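Local coordinates for protein flagellar assembly factor FliW (Geobacillus thermodenitrificans, PDB 5JAK) that probably acts as an anti-CsrA protein that binds CsrA and relieves its repression of flagellin translation, and also binds flagellin to assist flagellum assembly, at residues Val59-Phe64 with Val94-Ala99. The protein carries 1 engineered substitution. Sequence-based numbering, arbitrary orientation.
Sequences VLIEPF and VILTVA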
loop_
_atom_site.group_PDB
_atom_site.type_symbol
_atom_site.label_atom_id
_atom_site.label_comp_id
_atom_site.label_asym_id
_atom_site.label_seq_id
_atom_site.Cartn_x
_atom_site.Cartn_y
_atom_site.Cartn_z
ATOM N N VAL A 59 -1.952 -0.987 7.351
ATOM C CA VAL A 59 -0.567 -0.984 7.757
ATOM C C VAL A 59 0.292 -1.523 6.632
ATOM O O VAL A 59 0.128 -2.635 6.241
ATOM C CB VAL A 59 -0.346 -1.837 9.003
ATOM C CG1 VAL A 59 1.091 -1.802 9.427
ATOM C CG2 VAL A 59 -1.238 -1.393 10.118
ATOM N N LEU A 60 1.202 -0.716 6.125
ATOM C CA LEU A 60 2.074 -1.073 5.002
ATOM C C LEU A 60 3.529 -1.204 5.439
ATOM O O LEU A 60 3.990 -0.511 6.355
ATOM C CB LEU A 60 2.056 -0.001 3.882
ATOM C CG LEU A 60 0.743 0.462 3.286
ATOM C CD1 LEU A 60 0.992 1.430 2.099
ATOM C CD2 LEU A 60 -0.060 -0.751 2.885
ATOM N N ILE A 61 4.275 -2.073 4.742
ATOM C CA ILE A 61 5.731 -2.062 4.798
ATOM C C ILE A 61 6.293 -2.076 3.383
ATOM O O ILE A 61 5.643 -2.521 2.436
ATOM C CB ILE A 61 6.310 -3.242 5.602
ATOM C CG1 ILE A 61 5.820 -4.577 5.025
ATOM C CG2 ILE A 61 5.961 -3.089 7.071
ATOM C CD1 ILE A 61 6.564 -5.747 5.559
ATOM N N GLU A 62 7.522 -1.596 3.243
ATOM C CA GLU A 62 8.266 -1.879 2.018
ATOM C C GLU A 62 8.687 -3.336 2.077
ATOM O O GLU A 62 9.304 -3.746 3.063
ATOM C CB GLU A 62 9.491 -0.975 1.875
ATOM C CG GLU A 62 9.109 0.484 1.748
ATOM C CD GLU A 62 10.257 1.360 1.296
ATOM O OE1 GLU A 62 10.929 1.006 0.301
ATOM O OE2 GLU A 62 10.479 2.408 1.936
ATOM N N PRO A 63 8.357 -4.153 1.069
ATOM C CA PRO A 63 8.488 -5.611 1.251
ATOM C C PRO A 63 9.910 -6.108 1.431
ATOM O O PRO A 63 10.114 -7.180 2.021
ATOM C CB PRO A 63 7.855 -6.183 -0.032
ATOM C CG PRO A 63 7.892 -5.053 -1.039
ATOM C CD PRO A 63 7.688 -3.805 -0.201
ATOM N N PHE A 64 10.909 -5.392 0.939
ATOM C CA PHE A 64 12.256 -5.944 1.062
ATOM C C PHE A 64 12.748 -5.920 2.505
ATOM O O PHE A 64 13.740 -6.584 2.823
ATOM C CB PHE A 64 13.176 -5.198 0.095
ATOM C CG PHE A 64 12.562 -5.036 -1.271
ATOM C CD1 PHE A 64 12.631 -6.058 -2.206
ATOM C CD2 PHE A 64 11.840 -3.890 -1.590
ATOM C CE1 PHE A 64 12.032 -5.916 -3.455
ATOM C CE2 PHE A 64 11.238 -3.748 -2.834
ATOM C CZ PHE A 64 11.335 -4.756 -3.764
ATOM N N VAL A 94 3.555 -3.601 0.610
ATOM C CA VAL A 94 2.640 -4.703 0.888
ATOM C C VAL A 94 1.866 -4.445 2.170
ATOM O O VAL A 94 2.393 -3.876 3.139
ATOM C CB VAL A 94 3.360 -6.076 0.970
ATOM C CG1 VAL A 94 3.910 -6.467 -0.416
ATOM C CG2 VAL A 94 4.500 -6.039 1.996
ATOM N N ILE A 95 0.616 -4.905 2.185
ATOM C CA ILE A 95 -0.256 -4.735 3.354
ATOM C C ILE A 95 0.056 -5.804 4.380
ATOM O O ILE A 95 0.153 -6.995 4.043
ATOM C CB ILE A 95 -1.742 -4.811 2.946
ATOM C CG1 ILE A 95 -2.096 -3.732 1.921
ATOM C CG2 ILE A 95 -2.657 -4.723 4.198
ATOM C CD1 ILE A 95 -3.560 -3.887 1.337
ATOM N N LEU A 96 0.206 -5.391 5.645
ATOM C CA LEU A 96 0.390 -6.317 6.751
ATOM C C LEU A 96 -0.928 -6.559 7.475
ATOM O O LEU A 96 -1.674 -5.615 7.758
ATOM C CB LEU A 96 1.416 -5.761 7.749
ATOM C CG LEU A 96 2.871 -5.649 7.333
ATOM C CD1 LEU A 96 3.674 -5.293 8.594
ATOM C CD2 LEU A 96 3.357 -6.959 6.713
ATOM N N THR A 97 -1.202 -7.825 7.795
ATOM C CA THR A 97 -2.247 -8.214 8.753
ATOM C C THR A 97 -1.554 -8.510 10.080
ATOM O O THR A 97 -0.882 -9.533 10.221
ATOM C CB THR A 97 -3.017 -9.439 8.266
ATOM O OG1 THR A 97 -3.721 -9.113 7.063
ATOM C CG2 THR A 97 -4.010 -9.916 9.337
ATOM N N VAL A 98 -1.730 -7.622 11.059
ATOM C CA VAL A 98 -1.046 -7.722 12.349
ATOM C C VAL A 98 -1.923 -8.514 13.316
ATOM O O VAL A 98 -3.060 -8.125 13.596
ATOM C CB VAL A 98 -0.717 -6.328 12.903
ATOM C CG1 VAL A 98 0.052 -6.442 14.214
ATOM C CG2 VAL A 98 0.060 -5.504 11.859
ATOM N N ALA A 99 -1.399 -9.619 13.836
ATOM C CA ALA A 99 -2.254 -10.617 14.483
ATOM C C ALA A 99 -2.406 -10.429 15.989
ATOM O O ALA A 99 -2.093 -9.375 16.532
ATOM C CB ALA A 99 -1.725 -12.013 14.193
HETATM O O HOH W 1 -3.252 -3.480 7.642
#
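V94 meets I61 as an antiparallel hydrogen-bonded pair: V94 N donates to I61 O (3.0 Å) and V94 O takes back the N-H of I61, both bonds close to straight. The V94 side chain lies in the angle between I61 and P63. Its CG2, placed between the backbone N and carbonyl carbon by chi1 of -67°, lies 3.6 Å from I61 CG1, while both methyls border P63 CB, the ring carbon nearest them. V94 O also receives a CA-H...O contact from L60 CA at 3.4 Å.

At I95 the pairing shifts to the non-hydrogen-bonded kind, opposite L60, and the side chains move to the other face of the sheet, where L60 CD2 touches I95 CG1 at 3.7 Å. Such alternation sends successive side chains of antiparallel strands to the two faces of the sheet; here both faces receive apolar residues at these positions, and strands 57-61 and 90-97 are central members of the antiparallel FliW sheet, flanked by strands 46-50 and 106-116.

L96 returns to the face of V94 and crosses I61 at about a right angle, its two methyls divided between the branches of the isoleucine: L96 CD1 against I61 CG2 (3.5 Å), L96 CD2 against I61 CD1 (3.6 Å). L96 N gives V59 O a nearly linear 2.8 Å bond (178°), whereas on the return side a water bridges the strands, accepting from V59 N and donating to L96 O.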